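Local coordinates for protein transketolase (Campylobacter jejuni, PDB 3L84) that belongs to the transketolase family of thiamine diphosphate-binding proteins and is found here as an assembly of two identical chains, at residues 164-169 and 388-393; 158-163 and 199-204; 508-513 and 573-578. All blocks are in the same frame, centred on the assembly; numbering follows the deposited sequence.

Contact 1: residues 164-169 and 388-393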
loop_
_atom_site.group_PDB
_atom_site.type_symbol
_atom_site.label_atom_id
_atom_site.label_comp_id
_atom_site.label_asym_id
_atom_site.label_seq_id
_atom_site.Cartn_x
_atom_site.Cartn_y
_atom_site.Cartn_z
ATOM N N CYS A 164 -9.830 -0.493 13.664
ATOM C CA CYS A 164 -10.993 -0.488 14.541
ATOM C C CYS A 164 -11.514 -1.919 14.774
ATOM O O CYS A 164 -12.057 -2.218 15.838
ATOM C CB CYS A 164 -12.062 0.414 13.993
ATOM S SG CYS A 164 -11.601 2.184 14.124
ATOM N N SER A 165 -11.313 -2.810 13.811
ATOM C CA SER A 165 -11.615 -4.213 14.005
ATOM C C SER A 165 -10.835 -4.731 15.208
ATOM O O SER A 165 -11.399 -5.336 16.119
ATOM C CB SER A 165 -11.254 -5.012 12.748
ATOM O OG SER A 165 -11.823 -6.331 12.814
ATOM N N LEU A 166 -9.526 -4.481 15.234
ATOM C CA LEU A 166 -8.711 -4.890 16.354
ATOM C C LEU A 166 -9.096 -4.182 17.673
ATOM O O LEU A 166 -9.012 -4.788 18.755
ATOM C CB LEU A 166 -7.216 -4.626 16.048
ATOM C CG LEU A 166 -6.535 -5.656 15.153
ATOM C CD1 LEU A 166 -5.226 -5.139 14.641
ATOM C CD2 LEU A 166 -6.300 -6.936 15.946
ATOM N N ALA A 167 -9.513 -2.911 17.602
ATOM C CA ALA A 167 -9.890 -2.204 18.820
ATOM C C ALA A 167 -11.070 -2.871 19.485
ATOM O O ALA A 167 -11.112 -2.956 20.712
ATOM C CB ALA A 167 -10.226 -0.735 18.516
ATOM N N GLY A 168 -12.043 -3.314 18.698
ATOM C CA GLY A 168 -13.214 -3.972 19.281
ATOM C C GLY A 168 -12.840 -5.329 19.850
ATOM O O GLY A 168 -13.252 -5.690 20.950
ATOM N N LEU A 169 -12.030 -6.092 19.125
ATOM C CA LEU A 169 -11.582 -7.409 19.580
ATOM C C LEU A 169 -10.863 -7.334 20.923
ATOM O O LEU A 169 -11.098 -8.145 21.827
ATOM C CB LEU A 169 -10.641 -8.046 18.548
ATOM C CG LEU A 169 -10.055 -9.410 18.930
ATOM C CD1 LEU A 169 -11.155 -10.528 19.037
ATOM C CD2 LEU A 169 -9.027 -9.780 17.895
ATOM N N GLY A 388 -3.870 -10.409 12.519
ATOM C CA GLY A 388 -4.781 -10.796 11.482
ATOM C C GLY A 388 -4.253 -10.390 10.109
ATOM O O GLY A 388 -3.102 -10.011 9.951
ATOM N N ILE A 389 -5.128 -10.431 9.099
ATOM C CA ILE A 389 -4.739 -10.169 7.712
ATOM C C ILE A 389 -4.895 -8.666 7.487
ATOM O O ILE A 389 -5.778 -8.195 6.761
ATOM C CB ILE A 389 -5.460 -11.038 6.691
ATOM C CG1 ILE A 389 -5.395 -12.542 7.066
ATOM C CG2 ILE A 389 -4.814 -10.853 5.315
ATOM C CD1 ILE A 389 -6.439 -13.051 8.101
ATOM N N ARG A 390 -4.005 -7.912 8.154
ATOM C CA ARG A 390 -4.123 -6.470 8.288
ATOM C C ARG A 390 -2.747 -5.832 8.269
ATOM O O ARG A 390 -2.278 -5.235 9.238
ATOM C CB ARG A 390 -4.828 -6.101 9.614
ATOM C CG ARG A 390 -6.222 -6.655 9.808
ATOM C CD ARG A 390 -6.772 -6.176 11.131
ATOM N NE ARG A 390 -8.070 -6.739 11.480
ATOM C CZ ARG A 390 -8.262 -7.780 12.275
ATOM N NH1 ARG A 390 -7.273 -8.439 12.840
ATOM N NH2 ARG A 390 -9.511 -8.139 12.547
ATOM N N GLU A 391 -2.041 -5.995 7.185
ATOM C CA GLU A 391 -0.656 -5.539 7.137
ATOM C C GLU A 391 -0.538 -4.058 7.433
ATOM O O GLU A 391 0.359 -3.623 8.157
ATOM C CB GLU A 391 0.014 -5.840 5.787
ATOM C CG GLU A 391 0.170 -7.294 5.431
ATOM C CD GLU A 391 -1.046 -7.875 4.742
ATOM O OE1 GLU A 391 -2.062 -7.157 4.508
ATOM O OE2 GLU A 391 -0.986 -9.082 4.401
ATOM N N HIS A 392 -1.409 -3.276 6.823
ATOM C CA HIS A 392 -1.274 -1.820 6.915
ATOM C C HIS A 392 -1.533 -1.340 8.334
ATOM O O HIS A 392 -0.726 -0.606 8.910
ATOM C CB HIS A 392 -2.185 -1.173 5.905
ATOM C CG HIS A 392 -1.899 0.232 5.530
ATOM N ND1 HIS A 392 -0.800 0.981 5.881
ATOM C CD2 HIS A 392 -2.648 1.001 4.701
ATOM C CE1 HIS A 392 -0.901 2.177 5.282
ATOM N NE2 HIS A 392 -2.015 2.210 4.599
ATOM N N ALA A 393 -2.652 -1.743 8.925
ATOM C CA ALA A 393 -2.933 -1.382 10.314
ATOM C C ALA A 393 -1.842 -1.923 11.234
ATOM O O ALA A 393 -1.492 -1.257 12.201
ATOM C CB ALA A 393 -4.321 -1.876 10.733
#

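Contact 2: residues 158-163 and 199-204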
loop_
_atom_site.group_PDB
_atom_site.type_symbol
_atom_site.label_atom_id
_atom_site.label_comp_id
_atom_site.label_asym_id
_atom_site.label_seq_id
_atom_site.Cartn_x
_atom_site.Cartn_y
_atom_site.Cartn_z
ATOM N N GLY A 158 -9.300 2.061 4.082
ATOM C CA GLY A 158 -9.308 0.681 4.600
ATOM C C GLY A 158 -8.598 0.497 5.928
ATOM O O GLY A 158 -9.042 -0.287 6.777
ATOM N N ILE A 159 -7.505 1.230 6.134
ATOM C CA ILE A 159 -6.713 1.065 7.364
ATOM C C ILE A 159 -7.557 1.387 8.612
ATOM O O ILE A 159 -7.327 0.814 9.683
ATOM C CB ILE A 159 -5.451 1.882 7.312
ATOM C CG1 ILE A 159 -4.445 1.419 8.346
ATOM C CG2 ILE A 159 -5.748 3.394 7.384
ATOM C CD1 ILE A 159 -3.120 2.221 8.340
ATOM N N SER A 160 -8.530 2.296 8.494
ATOM C CA SER A 160 -9.352 2.625 9.642
ATOM C C SER A 160 -10.224 1.431 10.067
ATOM O O SER A 160 -10.329 1.121 11.252
ATOM C CB SER A 160 -10.229 3.859 9.358
ATOM O OG SER A 160 -11.286 3.614 8.421
ATOM N N TYR A 161 -10.806 0.735 9.085
ATOM C CA TYR A 161 -11.639 -0.414 9.364
ATOM C C TYR A 161 -10.798 -1.536 9.998
ATOM O O TYR A 161 -11.207 -2.207 10.943
ATOM C CB TYR A 161 -12.289 -0.967 8.095
ATOM C CG TYR A 161 -13.201 -0.055 7.332
ATOM C CD1 TYR A 161 -14.573 -0.160 7.468
ATOM C CD2 TYR A 161 -12.715 0.822 6.373
ATOM C CE1 TYR A 161 -15.431 0.617 6.685
ATOM C CE2 TYR A 161 -13.544 1.611 5.604
ATOM C CZ TYR A 161 -14.912 1.480 5.742
ATOM O OH TYR A 161 -15.725 2.255 4.924
ATOM N N GLU A 162 -9.582 -1.705 9.469
ATOM C CA GLU A 162 -8.695 -2.750 9.997
ATOM C C GLU A 162 -8.363 -2.480 11.424
ATOM O O GLU A 162 -8.429 -3.377 12.272
ATOM C CB GLU A 162 -7.375 -2.736 9.211
ATOM C CG GLU A 162 -7.386 -3.236 7.739
ATOM C CD GLU A 162 -6.028 -3.181 7.073
ATOM O OE1 GLU A 162 -5.002 -2.948 7.735
ATOM O OE2 GLU A 162 -5.955 -3.360 5.836
ATOM N N ALA A 163 -7.944 -1.259 11.731
ATOM C CA ALA A 163 -7.536 -0.959 13.100
ATOM C C ALA A 163 -8.691 -1.006 14.089
ATOM O O ALA A 163 -8.557 -1.496 15.210
ATOM C CB ALA A 163 -6.866 0.423 13.152
ATOM N N LYS A 199 -22.911 4.344 12.641
ATOM C CA LYS A 199 -23.191 3.759 13.942
ATOM C C LYS A 199 -23.194 2.225 13.869
ATOM O O LYS A 199 -22.542 1.553 14.665
ATOM C CB LYS A 199 -24.513 4.300 14.468
ATOM C CG LYS A 199 -24.970 3.737 15.801
ATOM C CD LYS A 199 -26.147 4.575 16.337
ATOM C CE LYS A 199 -26.454 4.248 17.769
ATOM N NZ LYS A 199 -27.145 2.957 17.887
HETATM N N MSE A 200 -23.900 1.675 12.883
HETATM C CA MSE A 200 -23.932 0.234 12.723
HETATM C C MSE A 200 -22.580 -0.394 12.411
HETATM O O MSE A 200 -22.238 -1.476 12.934
HETATM C CB MSE A 200 -24.934 -0.152 11.636
HETATM C CG MSE A 200 -25.255 -1.617 11.560
HETATM SE SE MSE A 200 -26.621 -2.060 10.287
HETATM C CE MSE A 200 -27.597 -0.536 10.175
ATOM N N ARG A 201 -21.790 0.278 11.568
ATOM C CA ARG A 201 -20.457 -0.176 11.237
ATOM C C ARG A 201 -19.625 -0.337 12.487
ATOM O O ARG A 201 -18.969 -1.368 12.678
ATOM C CB ARG A 201 -19.810 0.856 10.319
ATOM C CG ARG A 201 -18.295 0.838 10.239
ATOM C CD ARG A 201 -17.792 2.037 9.490
ATOM N NE ARG A 201 -16.346 2.141 9.587
ATOM C CZ ARG A 201 -15.599 2.920 8.818
ATOM N NH1 ARG A 201 -16.143 3.636 7.825
ATOM N NH2 ARG A 201 -14.285 3.012 9.043
ATOM N N PHE A 202 -19.636 0.693 13.337
ATOM C CA PHE A 202 -18.791 0.641 14.530
ATOM C C PHE A 202 -19.340 -0.271 15.623
ATOM O O PHE A 202 -18.577 -0.918 16.341
ATOM C CB PHE A 202 -18.523 2.050 15.056
ATOM C CG PHE A 202 -17.395 2.749 14.323
ATOM C CD1 PHE A 202 -17.621 3.382 13.125
ATOM C CD2 PHE A 202 -16.134 2.785 14.862
ATOM C CE1 PHE A 202 -16.588 4.012 12.444
ATOM C CE2 PHE A 202 -15.104 3.408 14.198
ATOM C CZ PHE A 202 -15.347 4.030 12.975
ATOM N N GLU A 203 -20.670 -0.358 15.728
ATOM C CA GLU A 203 -21.244 -1.344 16.631
ATOM C C GLU A 203 -20.902 -2.772 16.201
ATOM O O GLU A 203 -20.648 -3.639 17.038
ATOM C CB GLU A 203 -22.765 -1.142 16.755
ATOM C CG GLU A 203 -23.094 0.147 17.545
ATOM C CD GLU A 203 -24.580 0.458 17.689
ATOM O OE1 GLU A 203 -24.910 1.364 18.509
ATOM O OE2 GLU A 203 -25.432 -0.153 17.007
ATOM N N ALA A 204 -20.788 -3.011 14.891
ATOM C CA ALA A 204 -20.395 -4.335 14.377
ATOM C C ALA A 204 -18.969 -4.692 14.789
ATOM O O ALA A 204 -18.622 -5.870 14.905
ATOM C CB ALA A 204 -20.523 -4.384 12.858
#

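Contact 3: residues 508-513 and 573-578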
loop_
_atom_site.group_PDB
_atom_site.type_symbol
_atom_site.label_atom_id
_atom_site.label_comp_id
_atom_site.label_asym_id
_atom_site.label_seq_id
_atom_site.Cartn_x
_atom_site.Cartn_y
_atom_site.Cartn_z
ATOM N N PRO A 508 34.655 -12.887 7.022
ATOM C CA PRO A 508 35.091 -11.747 6.222
ATOM C C PRO A 508 36.620 -11.700 6.054
ATOM O O PRO A 508 37.375 -12.021 6.989
ATOM C CB PRO A 508 34.616 -10.548 7.038
ATOM C CG PRO A 508 33.507 -11.077 7.870
ATOM C CD PRO A 508 33.874 -12.459 8.202
ATOM N N VAL A 509 37.082 -11.319 4.868
ATOM C CA VAL A 509 38.480 -11.030 4.542
ATOM C C VAL A 509 38.862 -9.580 4.870
ATOM O O VAL A 509 39.954 -9.284 5.333
ATOM C CB VAL A 509 38.728 -11.279 3.027
ATOM C CG1 VAL A 509 40.109 -10.819 2.606
ATOM C CG2 VAL A 509 38.496 -12.754 2.689
ATOM N N PHE A 510 37.966 -8.654 4.577
ATOM C CA PHE A 510 38.217 -7.237 4.809
ATOM C C PHE A 510 36.851 -6.566 4.932
ATOM O O PHE A 510 35.966 -6.812 4.129
ATOM C CB PHE A 510 39.053 -6.597 3.683
ATOM C CG PHE A 510 39.170 -5.116 3.830
ATOM C CD1 PHE A 510 40.005 -4.571 4.783
ATOM C CD2 PHE A 510 38.389 -4.275 3.083
ATOM C CE1 PHE A 510 40.076 -3.188 4.956
ATOM C CE2 PHE A 510 38.478 -2.907 3.235
ATOM C CZ PHE A 510 39.299 -2.378 4.165
ATOM N N GLY A 511 36.688 -5.731 5.954
ATOM C CA GLY A 511 35.419 -5.117 6.270
ATOM C C GLY A 511 34.430 -6.056 6.923
ATOM O O GLY A 511 34.748 -7.237 7.181
ATOM N N ASP A 512 33.229 -5.578 7.237
ATOM C CA ASP A 512 32.231 -6.450 7.826
ATOM C C ASP A 512 30.840 -5.892 7.499
ATOM O O ASP A 512 30.693 -4.887 6.800
ATOM C CB ASP A 512 32.465 -6.626 9.356
ATOM C CG ASP A 512 32.051 -8.008 9.869
ATOM O OD1 ASP A 512 31.169 -8.653 9.310
ATOM O OD2 ASP A 512 32.698 -8.437 10.866
ATOM N N VAL A 513 29.820 -6.493 8.079
ATOM C CA VAL A 513 28.440 -6.104 7.848
ATOM C C VAL A 513 28.211 -4.644 8.209
ATOM O O VAL A 513 27.451 -3.961 7.508
ATOM C CB VAL A 513 27.494 -7.046 8.629
ATOM C CG1 VAL A 513 26.029 -6.603 8.525
ATOM C CG2 VAL A 513 27.620 -8.512 8.117
ATOM N N GLN A 573 35.439 1.792 -0.478
ATOM C CA GLN A 573 34.703 1.330 -1.657
ATOM C C GLN A 573 35.673 0.876 -2.742
ATOM O O GLN A 573 35.432 -0.141 -3.389
ATOM C CB GLN A 573 33.779 2.431 -2.204
ATOM C CG GLN A 573 32.646 2.838 -1.216
ATOM C CD GLN A 573 31.730 3.918 -1.722
ATOM O OE1 GLN A 573 32.080 4.646 -2.621
ATOM N NE2 GLN A 573 30.538 4.043 -1.127
ATOM N N GLU A 574 36.756 1.621 -2.917
ATOM C CA GLU A 574 37.732 1.317 -3.961
ATOM C C GLU A 574 38.501 0.037 -3.693
ATOM O O GLU A 574 38.930 -0.642 -4.646
ATOM C CB GLU A 574 38.714 2.486 -4.145
ATOM C CG GLU A 574 38.058 3.658 -4.797
ATOM C CD GLU A 574 38.975 4.842 -5.012
ATOM O OE1 GLU A 574 40.114 4.843 -4.484
ATOM O OE2 GLU A 574 38.528 5.783 -5.707
ATOM N N ARG A 575 38.723 -0.297 -2.430
ATOM C CA ARG A 575 39.330 -1.575 -2.122
ATOM C C ARG A 575 38.413 -2.725 -2.524
ATOM O O ARG A 575 38.872 -3.728 -3.062
ATOM C CB ARG A 575 39.688 -1.693 -0.659
ATOM C CG ARG A 575 40.323 -3.032 -0.373
ATOM C CD ARG A 575 41.293 -3.021 0.761
ATOM N NE ARG A 575 41.689 -4.389 1.046
ATOM C CZ ARG A 575 42.361 -4.750 2.124
ATOM N NH1 ARG A 575 42.742 -3.832 3.007
ATOM N NH2 ARG A 575 42.630 -6.036 2.324
ATOM N N LEU A 576 37.116 -2.596 -2.242
ATOM C CA LEU A 576 36.177 -3.656 -2.596
ATOM C C LEU A 576 35.979 -3.828 -4.095
ATOM O O LEU A 576 35.945 -4.968 -4.604
ATOM C CB LEU A 576 34.807 -3.408 -1.974
ATOM C CG LEU A 576 34.610 -3.966 -0.559
ATOM C CD1 LEU A 576 35.701 -3.541 0.440
ATOM C CD2 LEU A 576 33.223 -3.586 -0.060
ATOM N N LEU A 577 35.804 -2.707 -4.792
ATOM C CA LEU A 577 35.263 -2.697 -6.138
ATOM C C LEU A 577 36.376 -2.630 -7.176
ATOM O O LEU A 577 36.699 -1.558 -7.722
ATOM C CB LEU A 577 34.256 -1.544 -6.295
ATOM C CG LEU A 577 33.075 -1.551 -5.282
ATOM C CD1 LEU A 577 32.231 -0.273 -5.429
ATOM C CD2 LEU A 577 32.223 -2.811 -5.420
ATOM N N LYS A 578 36.908 -3.795 -7.485
ATOM C CA LYS A 578 38.043 -3.905 -8.391
ATOM C C LYS A 578 37.642 -4.434 -9.763
ATOM O O LYS A 578 36.757 -5.283 -9.881
ATOM C CB LYS A 578 39.064 -4.866 -7.801
ATOM C CG LYS A 578 39.718 -4.382 -6.529
ATOM C CD LYS A 578 40.510 -3.134 -6.732
ATOM C CE LYS A 578 41.347 -2.808 -5.500
ATOM N NZ LYS A 578 42.003 -1.532 -5.710
#

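Contact 1: residues 164-169 and 388-393
Arg390 reaches across to Ser165 and makes the one hydrogen bond between the two segments: its NH2 donates to Ser165 OG at 2.9 Å. The bond is bent, with an N-H...O angle of 138°, and the hydroxyl stands 28° out of the guanidinium plane. Ser165 turns its OG anti to the backbone N (chi1 -167°), bringing the small hydroxyl to the rim of the larger cation. That hydroxyl also hydrogen-bonds Glu196 of the second subunit, so serine suits the place because its one hydroxyl can accept from the cation and also bond the carboxylate. Arg390 NH1 is held in turn by the carbonyl oxygens of Phe387 and of Ala193 of the second subunit, and a guanidinium has enough N-H groups to serve all of these acceptors.

The contact joins two parts of the transketolase chain. Helix 158-169 belongs to the thiamine diphosphate-binding family region, and Arg390, at the N-cap position of helix 391-404, belongs to the pyrimidine-binding one.

Apolar contact comes from Leu166, whose branch point lies over one face of the guanidinium, with CG 3.7 Å from Arg390 NH1. Leu166 CD2 meets Arg390 NH1 at 3.6 Å, while Leu166 CD1 packs against Arg390 CD, lower on the extended chain. Leucine is apt here because its forked end covers both the flat cation and the aliphatic stem.

An inverse gamma turn centred on Ile389 leads the backbone from Gly388 to Arg390. Gly388 has a positive phi, readily adopted by glycine, and without a side chain it lets Arg390 NH1 sit close by.

Contact 2: residues 158-163 and 199-204
Tyr161 and Arg201 meet face to face. The guanidinium lies flat on the phenol ring, with the planes only 11° apart and the two centres separated by 3.5 Å. Arg201 CZ lies over the ring face, so the stack is also a cation-pi interaction. Because Arg201 CG is anti to the backbone N (chi1 159°) and the chain is extended from there to NE, the flat head is carried well out from helix 198-204 to the tyrosine on helix 158-169. The side chains run at about a right angle to each other, and it is the flat ends that overlap.

Hydrogen bonding across the contact is slight. Arg201 NH2 donates to Ser160 OG, which lies near the guanidinium plane at its edge, but at 3.1 Å and with an angle of 125° the bond is weak. The serine hydroxyl has a stronger partner in the carbonyl oxygen of Glu157, three residues earlier. Serine is small enough to fit beside the stack while still offering an oxygen to the cation's rim.

The main polar partners of the stacked pair lie close by in the same chain. Arg201 NH1 is bound by the carbonyl oxygen of Leu155 and makes a salt bridge with Glu196, whose other carboxylate oxygen hydrogen-bonds Tyr161 OH. The Tyr161 ring also meets Tyr161 of the second subunit, placing the stack at the interface between the chains.

The buried cation is met by an aromatic face, a carboxylate and a backbone oxygen, which together probably stabilise its charge. Fixed through both face and edge, its guanidinium probably has little freedom to rotate, and the nearby Glu196 probably offsets its charge.

Contact 3: residues 508-513 and 573-578
Phe510 takes the guanidinium of Arg575 over one face and Leu576 at its edge. Its setting is a classic beta bulge, in which Val509 and Phe510 both face Leu519 of strand 518-521, an edge strand of the mixed sheet. Helix 570-576 of the C-terminal domain supplies the other two residues.

In the first shell, ring and guanidinium are stacked with their planes 14° apart and their centres 3.8 Å from each other. The overlap is displaced toward the rim, where Arg575 NH1 comes within 3.3 Å of Phe510 CD1. Arg575 CZ sits 22° from the ring normal, making this a cation-pi contact. The aliphatic part of the same side chain also helps: Arg575 CD lies 3.9 Å from the centroid of the Phe510 ring in a CH-pi contact. An arginine is well suited here, since it can lay both a methylene and a flat cation along one aromatic face. Leu576 touches with a single branch, CD1 lying in the ring plane 3.8 Å from Phe510 CD2. This purely apolar approach fits a residue that is buried.

The next shell sets these groups in place. Phe510 has CG anti to its own N (chi1 173°), which swings the ring off the bulge toward the helix. Glu522 forms a salt bridge with Arg575 NH2 and probably steadies the guanidinium, and Tyr572, one turn before Leu576, brings a second ring against Phe510.

Both helix residues converge on one carbon of the phenylalanine ring: Phe510 CE2 is met over the face by Arg575 CD at 3.7 Å and from the edge by the Leu576 CD1 methyl at 4.0 Å.

In the fold
Following the chain from the N terminus, helix 158-169 opens two contacts in succession: its first half starts contact 2 and its second half contact 1. Contact 2 closes first, after 35 residues, at 199-204, within the thiamine diphosphate-binding region. Contact 1 closes only after 218 residues, at 388-393 in the pyrimidine-binding region, so the two cross. They also touch, Ala393 N lying 2.9 Å from Glu162 OE1, and both meet the second subunit. Contact 3 begins after both have closed and spans 59 residues, tying the loop before strand 518-521 to helix 570-576. It lies across the chain's centre, about 26 Å from contact 1 between nearest atoms.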